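Local structure of uncharacterized protein (4ZV9) at residues A[10-15]-A[65-70]; A[60-65]-A[70-75]; A[76-79]-A[84-87]; A[163-168]-A[189-194]; A[169-174]-A[185-190]. The protein is of unknown function but belongs to the dienelactone hydrolase family of the alpha/beta-hydrolase clan, and so may cleave ester or lactone bonds. All blocks are in the same frame, centred on the assembly; numbering follows the deposited sequence.

Contact 1 of 5, residues A[10-15]-A[65-70]; sequences PEIFAE and VAKAGY
I12, at the start of strand 12-21, passes the last turn of helix 56-67 with its CA 6.3 Å from the CA of A66. The helix ends just beyond in a Schellman motif: G69 takes a positive phi of 106°, a backbone shape that suits a residue without a side chain, and its N bonds back to A66 O at 3.0 Å. A water donates to the same A66 O and, more weakly, to E11 O, so it links the two backbones.

The apolar side chains meet through one methyl. In I12 the CG1 branch stands between the backbone N and the carbonyl carbon (chi1 62°) and its end leads away, while CG2 lies 3.8 Å from A66 CB and equally near K67 CG. Alanine suits the helix face here because its small side chain lets the strand come close. K67 has length enough for two roles. Its methylenes cross the isoleucine, and its chain, bent at chi2 and chi3, brings NZ to 3.0 Å from E11 OE1 in a salt bridge that meets the carboxylate well above its plane. The same ammonium also pairs with D9, its strongest polar partner, on this exposed side.

Strand 28-35 lies beside strand 12-21 in the sheet, and its V33 touches both I12 and A66, next to the E11-K67 salt bridge.

Contact 2 of 5, residues A[60-65]-A[70-75]; sequences DVARRV and YIALAP
V65 O, in the last turns of helix 56-67, accepts two weak backbone bonds where the chain turns back toward the sheet: one from A68 N, the other from Y70 N at 3.3 Å, the latter nearly straight with an N-H...O angle of 160°. The turn belongs to the beta-alpha-beta unit made of strand 42-48, helix 56-67 and strand 71-75, part of the alpha/beta-hydrolase fold. Helix segment and strand run almost antiparallel, at 164°, with their axes only 7.5 Å apart.

Such closeness calls for small residues. A62 faces the strand with CB 4.2 Å from A72 CB and at a similar distance from A74 CB, while A62 O rests 3.5 Å from A72 CB. The alternation of the strand puts A72 and A74 on the helix side and sends I71 and L73 to the other face, where L73 meets helix 100-116. V65, one turn on from A62, adds the larger apolar side chain of the contact. Its CG1 lies opposite the backbone N (chi1 173°), which carries that methyl to 3.7 Å from A72 CB and also against Y70 CB. The valine and tyrosine side chains cross at about a right angle.

On the helix side turned from the strand, D60 gathers a salt-bridge network with R63 and R64, whose long chains reach back one turn; D213 is a further partner of R64. R64 holds the aspartate side-on, with NE and NH2 both bonded to OD2, the NH2 bond measuring 2.8 Å and using the anti lone pair.

Contact 3 of 5, residues A[76-79]-A[84-87]; sequences DGLN and YPGN
Y84 brings its backbone, rather than its ring, to the 76-79 turn. Its N lies 3.7 Å from D76 OD2, too far for a hydrogen bond, and its CA lies 4.1 Å from L78 CD1. The phenol leads away from D76 and L78. Tyrosine suits this half-covered place, since its backbone makes the contact while the hydroxyl bonds to D88 at the start of the following helix.

P85 meets the end of the leucine with its CD, 3.9 Å from L78 CD1, the two side chains crossing at about a right angle. In L78 a chi2 of -176° sets CD1 anti to CA, which lets this methyl reach on to the proline. G86 then turns the chain with a positive phi of 109°, where a side chain would press on the preceding carbonyl. N87 is the N-cap of helix 88-97, its OD1 accepting from K90 N.

The facing segment is shaped by D76. Its O accepts from N79 N at 3.1 Å to close a type I beta turn, and its OD1 takes L78 N at 3.0 Å in an Asx turn, approached from above the carboxylate plane. Aspartate suits this first position because its short carboxylate can also accept from the backbone N two residues on.

The loop leads from strand 71-75 to helix 88-97. L94 of that helix touches both L78 and P85, while G77 N is hydrogen-bonded to H49 and the D76 backbone to R29.

Contact 4 of 5, residues A[163-168]-A[189-194]; sequences AKIEAP and AALKAN
N194, just past the end of helix 184-193, faces A163, its CB directed at that alanine. CG lies opposite the carbonyl carbon, beside the backbone N (chi1 -70°), which folds the amide back along the helix end. It is CG that makes the first approach, within 4.1 Å of both CA and CB of A163. At the tip the two atoms part company: OD1 rests 3.7 Å from A163 CB, a plain van der Waals touch, while ND2 turns to the helix and donates to A190 O at 2.8 Å, with an N-H...O angle of 157°. The main-chain N194 N bonds to the same oxygen at 3.0 Å, from the opposite face of its carbonyl plane. The last-turn carbonyl is thus gripped twice by one residue, a task for which asparagine is well made, being short and carrying an N-H donor.

The segment 163-168 is the link that leads into strand 169-174, and helix 184-193 comes after that strand and the short helix 178-181 in this alpha/beta-hydrolase fold, so the contact joins the entrance of the strand to the far end of the helix. K196, beyond the helix, binds A163 O and I165 O through its NZ and ties the link down a second time.

Deeper in, the chemistry turns apolar. The CB of I165 is directed at the helix, and its CD1 lies 4.5 Å from L191 CD2, a loose touch between branched chains. Other groups pack more of both residues: A140 and V141 of helix 132-142 touch the isoleucine, and V162, W184 and Y198 touch the leucine.

Contact 5 of 5, residues A[169-174]-A[185-190]; sequences LLLHFA and PAYEAA
Y187 meets L169 and L171 because its first torsion, chi1 -171°, sets CG opposite the backbone N and sends the ring out from helix 184-193 toward strand 169-174. In L171 chi2 is 97°, away from the usual staggered values, and this turn places CD2 against the tyrosine. The side chains must do the bridging, for the backbones stay far apart: even the closest pair of CA atoms, L171 and E188, is 10.3 Å apart.

Tyrosine suits this span by its length. L169 comes from the opposite direction, its CD1 lying 3.3 Å from Y187 OH and 4.1 Å from Y187 CZ. Two residues further along the strand, L171 packs CD2 3.6 Å from Y187 CE2. The two leucines face the helix together, while L170 and H172 lie on the other side of the strand and meet helix 220-237.

Strand 169-174, helix 184-193 and the parallel strand 198-203 follow one another as a beta-alpha-beta unit, and the contact joins its first strand to the helix. I165 CD1 touches the hydroxyl end of Y187.

Across the two segments the contact is purely van der Waals, with no hydrogen bond. The buried hydroxyl nevertheless has its polar partner in N137 OD1 of helix 132-142, so one tyrosine supplies ring carbons to the leucine core and a directional bond to a second helix.

Contacts 1 and 2 share helix 56-67 and touch each other through I12 and R63; contacts 4 and 5 share helix 184-193 about 24 to 32 Å away, centre to centre, on the opposite side of the chain's centre. In each pair one member is buried, contacts 2 and 5, and the other lies nearer the surface, with some exposed residues. The buried pair differ in scale: small alanines let helix and strand lie close in one, whereas a tyrosine spans a wider gap in the other. Contact 1 has the only salt bridge across its segments. Contact 3 is partly buried, follows contact 2 along the chain and joins two loop pieces rather than regular elements.

Contact 1 of 5, residues A[10-15]-A[65-70]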
# COMPACT_ATOMS: atom_id res chain seq x y z
N PRO A 10 -9.38 -17.74 11.65
CA PRO A 10 -10.84 -17.72 11.45
C PRO A 10 -11.48 -16.33 11.42
O PRO A 10 -12.66 -16.21 11.06
CB PRO A 10 -11.39 -18.56 12.62
CG PRO A 10 -10.29 -18.66 13.61
CD PRO A 10 -8.99 -18.48 12.87
N GLU A 11 -10.75 -15.30 11.81
CA GLU A 11 -11.29 -13.95 11.81
C GLU A 11 -11.16 -13.26 10.45
O GLU A 11 -11.64 -12.14 10.28
CB GLU A 11 -10.65 -13.10 12.90
CG GLU A 11 -11.01 -13.60 14.29
CD GLU A 11 -10.50 -12.72 15.39
OE1 GLU A 11 -9.65 -11.84 15.12
OE2 GLU A 11 -10.94 -12.92 16.55
N ILE A 12 -10.55 -13.92 9.49
CA ILE A 12 -10.43 -13.34 8.15
C ILE A 12 -10.88 -14.32 7.08
O ILE A 12 -10.96 -15.53 7.34
CB ILE A 12 -9.01 -12.81 7.86
CG1 ILE A 12 -7.93 -13.91 7.89
CG2 ILE A 12 -8.63 -11.73 8.86
CD1 ILE A 12 -7.66 -14.58 6.57
N PHE A 13 -11.27 -13.79 5.93
CA PHE A 13 -11.65 -14.60 4.80
C PHE A 13 -10.86 -14.10 3.60
O PHE A 13 -11.06 -12.98 3.13
CB PHE A 13 -13.15 -14.53 4.52
CG PHE A 13 -13.54 -15.25 3.26
CD1 PHE A 13 -13.52 -16.64 3.22
CD2 PHE A 13 -13.85 -14.56 2.11
CE1 PHE A 13 -13.87 -17.31 2.06
CE2 PHE A 13 -14.18 -15.24 0.93
CZ PHE A 13 -14.19 -16.62 0.91
N ALA A 14 -9.99 -14.97 3.07
CA ALA A 14 -9.10 -14.62 1.96
C ALA A 14 -9.38 -15.42 0.69
O ALA A 14 -9.65 -16.61 0.76
CB ALA A 14 -7.65 -14.84 2.37
N GLU A 15 -9.32 -14.75 -0.46
CA GLU A 15 -9.51 -15.41 -1.74
C GLU A 15 -8.83 -14.61 -2.83
O GLU A 15 -8.69 -13.39 -2.70
CB GLU A 15 -10.99 -15.62 -2.09
CG GLU A 15 -11.77 -14.33 -2.35
CD GLU A 15 -13.25 -14.55 -2.63
OE1 GLU A 15 -13.64 -15.68 -3.02
OE2 GLU A 15 -14.01 -13.57 -2.47
N VAL A 65 -4.40 -6.18 7.66
CA VAL A 65 -5.38 -5.14 7.41
C VAL A 65 -6.80 -5.65 7.68
O VAL A 65 -7.62 -4.94 8.28
CB VAL A 65 -5.26 -4.59 5.97
CG1 VAL A 65 -6.40 -3.63 5.67
CG2 VAL A 65 -3.91 -3.89 5.81
N ALA A 66 -7.10 -6.85 7.21
CA ALA A 66 -8.42 -7.42 7.45
C ALA A 66 -8.64 -7.71 8.94
O ALA A 66 -9.76 -7.57 9.43
CB ALA A 66 -8.62 -8.69 6.62
N LYS A 67 -7.61 -8.14 9.64
CA LYS A 67 -7.72 -8.36 11.10
C LYS A 67 -8.06 -7.06 11.81
O LYS A 67 -8.72 -7.08 12.84
CB LYS A 67 -6.42 -8.89 11.70
CG LYS A 67 -6.17 -10.36 11.41
CD LYS A 67 -6.90 -11.27 12.37
CE LYS A 67 -6.20 -11.31 13.72
NZ LYS A 67 -6.74 -12.45 14.51
N ALA A 68 -7.59 -5.94 11.27
CA ALA A 68 -7.87 -4.63 11.85
C ALA A 68 -9.29 -4.14 11.51
O ALA A 68 -9.69 -3.09 12.00
CB ALA A 68 -6.82 -3.61 11.41
N GLY A 69 -10.01 -4.86 10.66
CA GLY A 69 -11.41 -4.54 10.33
C GLY A 69 -11.71 -3.93 8.96
O GLY A 69 -12.79 -3.41 8.75
N TYR A 70 -10.78 -4.03 8.01
CA TYR A 70 -11.00 -3.45 6.67
C TYR A 70 -10.93 -4.50 5.57
O TYR A 70 -10.33 -5.57 5.76
CB TYR A 70 -9.96 -2.38 6.40
CG TYR A 70 -9.89 -1.36 7.52
CD1 TYR A 70 -10.88 -0.40 7.67
CD2 TYR A 70 -8.86 -1.39 8.46
CE1 TYR A 70 -10.83 0.52 8.72
CE2 TYR A 70 -8.80 -0.48 9.50
CZ TYR A 70 -9.79 0.48 9.63
OH TYR A 70 -9.75 1.38 10.67
O HOH W 1 -11.17 -8.99 11.17

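Contact 2 of 5, residues A[60-65]-A[70-75]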
# COMPACT_ATOMS: atom_id res chain seq x y z
N ASP A 60 0.53 -11.46 3.74
CA ASP A 60 0.35 -11.40 5.19
C ASP A 60 -0.13 -9.99 5.60
O ASP A 60 -1.01 -9.86 6.44
CB ASP A 60 1.63 -11.75 5.92
CG ASP A 60 1.40 -12.01 7.40
OD1 ASP A 60 0.60 -12.92 7.73
OD2 ASP A 60 2.04 -11.36 8.22
N VAL A 61 0.47 -8.95 5.02
CA VAL A 61 0.07 -7.59 5.37
C VAL A 61 -1.42 -7.38 5.06
O VAL A 61 -2.14 -6.76 5.84
CB VAL A 61 0.95 -6.54 4.67
CG1 VAL A 61 0.39 -5.14 4.87
CG2 VAL A 61 2.36 -6.62 5.22
N ALA A 62 -1.88 -7.92 3.93
CA ALA A 62 -3.28 -7.83 3.57
C ALA A 62 -4.15 -8.47 4.65
O ALA A 62 -5.19 -7.91 5.04
CB ALA A 62 -3.53 -8.45 2.21
N ARG A 63 -3.72 -9.62 5.16
CA ARG A 63 -4.44 -10.27 6.24
C ARG A 63 -4.41 -9.43 7.53
O ARG A 63 -5.42 -9.36 8.24
CB ARG A 63 -3.92 -11.67 6.50
CG ARG A 63 -4.16 -12.64 5.35
CD ARG A 63 -3.86 -14.08 5.74
NE ARG A 63 -2.46 -14.32 6.05
CZ ARG A 63 -1.53 -14.66 5.17
NH1 ARG A 63 -1.80 -14.77 3.87
NH2 ARG A 63 -0.29 -14.87 5.58
N ARG A 64 -3.30 -8.75 7.81
CA ARG A 64 -3.23 -7.85 8.99
C ARG A 64 -4.24 -6.70 8.87
O ARG A 64 -4.85 -6.31 9.85
CB ARG A 64 -1.84 -7.27 9.18
CG ARG A 64 -0.75 -8.32 9.35
CD ARG A 64 0.62 -7.68 9.46
NE ARG A 64 1.66 -8.61 9.08
CZ ARG A 64 2.96 -8.35 9.09
NH1 ARG A 64 3.40 -7.17 9.52
NH2 ARG A 64 3.81 -9.29 8.68
N VAL A 65 -4.40 -6.18 7.66
CA VAL A 65 -5.38 -5.14 7.41
C VAL A 65 -6.80 -5.65 7.68
O VAL A 65 -7.62 -4.94 8.28
CB VAL A 65 -5.26 -4.59 5.97
CG1 VAL A 65 -6.40 -3.63 5.67
CG2 VAL A 65 -3.91 -3.89 5.81
N TYR A 70 -10.78 -4.03 8.01
CA TYR A 70 -11.00 -3.45 6.67
C TYR A 70 -10.93 -4.50 5.57
O TYR A 70 -10.33 -5.57 5.76
CB TYR A 70 -9.96 -2.38 6.40
CG TYR A 70 -9.89 -1.36 7.52
CD1 TYR A 70 -10.88 -0.40 7.67
CD2 TYR A 70 -8.86 -1.39 8.46
CE1 TYR A 70 -10.83 0.52 8.72
CE2 TYR A 70 -8.80 -0.48 9.50
CZ TYR A 70 -9.79 0.48 9.63
OH TYR A 70 -9.75 1.38 10.67
N ILE A 71 -11.57 -4.23 4.43
CA ILE A 71 -11.43 -5.12 3.27
C ILE A 71 -10.13 -4.72 2.60
O ILE A 71 -9.96 -3.57 2.23
CB ILE A 71 -12.58 -4.97 2.24
CG1 ILE A 71 -13.91 -5.35 2.90
CG2 ILE A 71 -12.32 -5.90 1.06
CD1 ILE A 71 -15.13 -4.99 2.08
N ALA A 72 -9.22 -5.68 2.43
CA ALA A 72 -7.93 -5.40 1.83
C ALA A 72 -7.81 -6.07 0.47
O ALA A 72 -8.20 -7.23 0.30
CB ALA A 72 -6.82 -5.88 2.75
N LEU A 73 -7.30 -5.33 -0.51
CA LEU A 73 -7.03 -5.87 -1.83
C LEU A 73 -5.59 -5.59 -2.19
O LEU A 73 -5.16 -4.43 -2.21
CB LEU A 73 -7.95 -5.27 -2.87
CG LEU A 73 -7.67 -5.67 -4.32
CD1 LEU A 73 -7.74 -7.19 -4.54
CD2 LEU A 73 -8.64 -4.99 -5.25
N ALA A 74 -4.82 -6.65 -2.44
CA ALA A 74 -3.42 -6.56 -2.83
C ALA A 74 -3.27 -7.11 -4.24
O ALA A 74 -3.25 -8.34 -4.43
CB ALA A 74 -2.55 -7.36 -1.86
N PRO A 75 -3.19 -6.23 -5.25
CA PRO A 75 -3.06 -6.73 -6.62
C PRO A 75 -1.72 -7.41 -6.89
O PRO A 75 -0.72 -7.12 -6.21
CB PRO A 75 -3.19 -5.45 -7.47
CG PRO A 75 -3.92 -4.49 -6.62
CD PRO A 75 -3.43 -4.78 -5.22

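Contact 3 of 5, residues A[76-79]-A[84-87]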
# COMPACT_ATOMS: atom_id res chain seq x y z
N ASP A 76 -1.69 -8.25 -7.92
CA ASP A 76 -0.45 -8.88 -8.36
C ASP A 76 0.10 -8.18 -9.61
O ASP A 76 -0.39 -8.37 -10.75
CB ASP A 76 -0.66 -10.36 -8.66
CG ASP A 76 0.65 -11.10 -8.90
OD1 ASP A 76 1.73 -10.47 -8.87
OD2 ASP A 76 0.57 -12.31 -9.14
N GLY A 77 1.14 -7.40 -9.41
CA GLY A 77 1.77 -6.64 -10.49
C GLY A 77 2.53 -7.49 -11.49
O GLY A 77 2.94 -7.00 -12.54
N LEU A 78 2.74 -8.76 -11.15
CA LEU A 78 3.39 -9.69 -12.07
C LEU A 78 2.40 -10.57 -12.80
O LEU A 78 2.80 -11.53 -13.46
CB LEU A 78 4.40 -10.55 -11.32
CG LEU A 78 5.56 -9.78 -10.68
CD1 LEU A 78 6.54 -10.76 -10.04
CD2 LEU A 78 6.27 -8.90 -11.71
N ASN A 79 1.11 -10.24 -12.73
CA ASN A 79 0.10 -11.11 -13.33
C ASN A 79 0.26 -11.29 -14.83
O ASN A 79 -0.09 -12.33 -15.37
CB ASN A 79 -1.30 -10.64 -13.00
CG ASN A 79 -2.36 -11.68 -13.32
OD1 ASN A 79 -2.21 -12.87 -12.99
ND2 ASN A 79 -3.43 -11.25 -13.94
N TYR A 84 3.90 -13.97 -9.16
CA TYR A 84 5.06 -14.13 -8.32
C TYR A 84 5.72 -15.50 -8.65
O TYR A 84 5.09 -16.56 -8.53
CB TYR A 84 4.71 -14.04 -6.84
CG TYR A 84 5.91 -14.14 -5.94
CD1 TYR A 84 6.83 -13.10 -5.88
CD2 TYR A 84 6.14 -15.28 -5.15
CE1 TYR A 84 7.96 -13.19 -5.10
CE2 TYR A 84 7.25 -15.37 -4.33
CZ TYR A 84 8.17 -14.31 -4.33
OH TYR A 84 9.28 -14.37 -3.53
N PRO A 85 7.01 -15.49 -9.07
CA PRO A 85 7.67 -16.72 -9.49
C PRO A 85 8.21 -17.63 -8.38
O PRO A 85 8.77 -18.67 -8.69
CB PRO A 85 8.83 -16.21 -10.35
CG PRO A 85 9.19 -14.91 -9.70
CD PRO A 85 7.90 -14.32 -9.22
N GLY A 86 8.05 -17.25 -7.13
CA GLY A 86 8.46 -18.08 -6.00
C GLY A 86 9.66 -17.58 -5.23
O GLY A 86 9.94 -18.06 -4.12
N ASN A 87 10.42 -16.67 -5.85
CA ASN A 87 11.56 -16.05 -5.19
C ASN A 87 11.67 -14.57 -5.56
O ASN A 87 11.33 -14.17 -6.67
CB ASN A 87 12.88 -16.77 -5.49
CG ASN A 87 13.24 -16.72 -6.94
OD1 ASN A 87 13.99 -15.84 -7.36
ND2 ASN A 87 12.73 -17.67 -7.74

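Contact 4 of 5, residues A[163-168]-A[189-194]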
# COMPACT_ATOMS: atom_id res chain seq x y z
N ALA A 163 -0.31 20.21 -4.95
CA ALA A 163 -1.56 20.96 -4.73
C ALA A 163 -2.81 20.12 -4.99
O ALA A 163 -3.86 20.36 -4.40
CB ALA A 163 -1.58 22.23 -5.59
N LYS A 164 -2.69 19.11 -5.86
CA LYS A 164 -3.83 18.24 -6.18
C LYS A 164 -4.21 17.26 -5.07
O LYS A 164 -5.33 16.74 -5.04
CB LYS A 164 -3.53 17.44 -7.45
CG LYS A 164 -3.39 18.25 -8.73
CD LYS A 164 -3.05 17.31 -9.89
CE LYS A 164 -2.95 17.96 -11.26
NZ LYS A 164 -1.73 18.81 -11.41
N ILE A 165 -3.27 16.99 -4.15
CA ILE A 165 -3.49 15.99 -3.09
C ILE A 165 -4.57 16.39 -2.08
O ILE A 165 -4.55 17.52 -1.57
CB ILE A 165 -2.18 15.68 -2.32
CG1 ILE A 165 -1.16 15.05 -3.26
CG2 ILE A 165 -2.45 14.75 -1.14
CD1 ILE A 165 0.24 14.91 -2.68
N GLU A 166 -5.52 15.48 -1.82
CA GLU A 166 -6.56 15.71 -0.81
C GLU A 166 -6.55 14.65 0.30
O GLU A 166 -6.96 14.92 1.42
CB GLU A 166 -7.95 15.79 -1.44
CG GLU A 166 -8.12 16.87 -2.50
CD GLU A 166 -7.77 18.28 -2.02
OE1 GLU A 166 -8.02 18.60 -0.84
OE2 GLU A 166 -7.23 19.06 -2.82
N ALA A 167 -6.06 13.45 -0.01
CA ALA A 167 -5.98 12.39 0.99
C ALA A 167 -4.96 12.73 2.07
O ALA A 167 -3.81 13.08 1.76
CB ALA A 167 -5.58 11.08 0.33
N PRO A 168 -5.37 12.61 3.35
CA PRO A 168 -4.43 12.77 4.46
C PRO A 168 -3.30 11.75 4.36
O PRO A 168 -3.57 10.56 4.17
CB PRO A 168 -5.29 12.49 5.69
CG PRO A 168 -6.66 12.88 5.28
CD PRO A 168 -6.76 12.50 3.82
N ALA A 189 8.01 20.65 2.08
CA ALA A 189 7.85 22.08 1.87
C ALA A 189 6.61 22.36 1.01
O ALA A 189 5.87 23.31 1.29
CB ALA A 189 9.10 22.69 1.23
N ALA A 190 6.37 21.53 0.00
CA ALA A 190 5.19 21.70 -0.86
C ALA A 190 3.90 21.36 -0.11
O ALA A 190 2.87 22.01 -0.30
CB ALA A 190 5.32 20.86 -2.11
N LEU A 191 3.95 20.34 0.75
CA LEU A 191 2.78 19.97 1.55
C LEU A 191 2.40 21.14 2.47
O LEU A 191 1.23 21.52 2.54
CB LEU A 191 3.05 18.69 2.36
CG LEU A 191 3.12 17.39 1.55
CD1 LEU A 191 3.69 16.28 2.41
CD2 LEU A 191 1.76 17.01 0.98
N LYS A 192 3.40 21.71 3.14
CA LYS A 192 3.16 22.83 4.04
C LYS A 192 2.70 24.07 3.28
O LYS A 192 1.75 24.73 3.70
CB LYS A 192 4.42 23.18 4.83
CG LYS A 192 4.82 22.15 5.86
CD LYS A 192 5.95 22.69 6.72
CE LYS A 192 6.27 21.74 7.85
NZ LYS A 192 7.15 22.37 8.87
N ALA A 193 3.35 24.37 2.16
CA ALA A 193 2.98 25.54 1.35
C ALA A 193 1.54 25.46 0.84
O ALA A 193 0.91 26.48 0.60
CB ALA A 193 3.95 25.72 0.19
N ASN A 194 1.03 24.24 0.67
CA ASN A 194 -0.33 24.02 0.20
C ASN A 194 -1.31 23.57 1.29
O ASN A 194 -2.41 23.10 0.99
CB ASN A 194 -0.31 23.03 -0.94
CG ASN A 194 0.31 23.60 -2.19
OD1 ASN A 194 -0.33 24.38 -2.90
ND2 ASN A 194 1.55 23.24 -2.47

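Contact 5 of 5, residues A[169-174]-A[185-190]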
# COMPACT_ATOMS: atom_id res chain seq x y z
N LEU A 169 -2.07 12.23 4.46
CA LEU A 169 -0.87 11.40 4.26
C LEU A 169 -0.15 11.06 5.54
O LEU A 169 0.14 11.95 6.35
CB LEU A 169 0.13 12.16 3.39
CG LEU A 169 -0.13 12.24 1.90
CD1 LEU A 169 0.73 13.34 1.30
CD2 LEU A 169 0.18 10.90 1.27
N LEU A 170 0.16 9.78 5.72
CA LEU A 170 0.98 9.33 6.84
C LEU A 170 2.21 8.74 6.19
O LEU A 170 2.13 7.69 5.55
CB LEU A 170 0.26 8.29 7.70
CG LEU A 170 1.12 7.64 8.79
CD1 LEU A 170 1.64 8.66 9.80
CD2 LEU A 170 0.32 6.56 9.49
N LEU A 171 3.36 9.39 6.37
CA LEU A 171 4.58 8.92 5.73
C LEU A 171 5.59 8.34 6.73
O LEU A 171 5.89 8.95 7.75
CB LEU A 171 5.24 10.04 4.92
CG LEU A 171 4.30 10.76 3.94
CD1 LEU A 171 3.78 12.05 4.55
CD2 LEU A 171 5.01 11.08 2.64
N HIS A 172 6.08 7.14 6.42
CA HIS A 172 7.09 6.48 7.26
C HIS A 172 8.42 6.44 6.51
O HIS A 172 8.50 5.89 5.39
CB HIS A 172 6.67 5.05 7.57
CG HIS A 172 5.32 4.93 8.20
ND1 HIS A 172 5.08 5.27 9.52
CD2 HIS A 172 4.15 4.48 7.70
CE1 HIS A 172 3.81 5.04 9.79
NE2 HIS A 172 3.22 4.55 8.71
N PHE A 173 9.46 7.01 7.11
CA PHE A 173 10.79 7.02 6.50
C PHE A 173 11.80 6.36 7.43
O PHE A 173 11.69 6.45 8.65
CB PHE A 173 11.25 8.44 6.23
CG PHE A 173 10.40 9.19 5.24
CD1 PHE A 173 10.39 8.82 3.90
CD2 PHE A 173 9.66 10.29 5.64
CE1 PHE A 173 9.62 9.52 2.98
CE2 PHE A 173 8.91 11.00 4.72
CZ PHE A 173 8.89 10.62 3.39
N ALA A 174 12.79 5.69 6.84
CA ALA A 174 13.88 5.09 7.60
C ALA A 174 15.06 6.06 7.59
O ALA A 174 15.42 6.58 6.54
CB ALA A 174 14.27 3.77 6.99
N PRO A 185 12.53 16.67 1.96
CA PRO A 185 12.37 18.09 2.25
C PRO A 185 11.57 18.88 1.21
O PRO A 185 10.77 19.74 1.58
CB PRO A 185 13.83 18.59 2.35
CG PRO A 185 14.59 17.40 2.83
CD PRO A 185 13.91 16.21 2.19
N ALA A 186 11.79 18.62 -0.08
CA ALA A 186 11.03 19.32 -1.12
C ALA A 186 9.55 18.95 -1.05
O ALA A 186 8.68 19.79 -1.23
CB ALA A 186 11.60 19.01 -2.50
N TYR A 187 9.26 17.69 -0.76
CA TYR A 187 7.88 17.21 -0.66
C TYR A 187 7.21 17.85 0.55
O TYR A 187 6.10 18.39 0.45
CB TYR A 187 7.88 15.68 -0.58
CG TYR A 187 6.53 14.99 -0.68
CD1 TYR A 187 5.42 15.60 -1.28
CD2 TYR A 187 6.40 13.66 -0.31
CE1 TYR A 187 4.20 14.93 -1.39
CE2 TYR A 187 5.20 12.99 -0.44
CZ TYR A 187 4.10 13.62 -0.98
OH TYR A 187 2.92 12.93 -1.12
N GLU A 188 7.91 17.85 1.69
CA GLU A 188 7.35 18.45 2.89
C GLU A 188 7.08 19.93 2.70
O GLU A 188 6.04 20.43 3.13
CB GLU A 188 8.25 18.24 4.11
CG GLU A 188 7.54 18.68 5.38
CD GLU A 188 8.22 18.27 6.67
OE1 GLU A 188 9.45 18.10 6.68
OE2 GLU A 188 7.50 18.20 7.70
N ALA A 189 8.01 20.65 2.08
CA ALA A 189 7.85 22.08 1.87
C ALA A 189 6.61 22.36 1.01
O ALA A 189 5.87 23.31 1.29
CB ALA A 189 9.10 22.69 1.23
N ALA A 190 6.37 21.53 0.00
CA ALA A 190 5.19 21.70 -0.86
C ALA A 190 3.90 21.36 -0.11
O ALA A 190 2.87 22.01 -0.30
CB ALA A 190 5.32 20.86 -2.11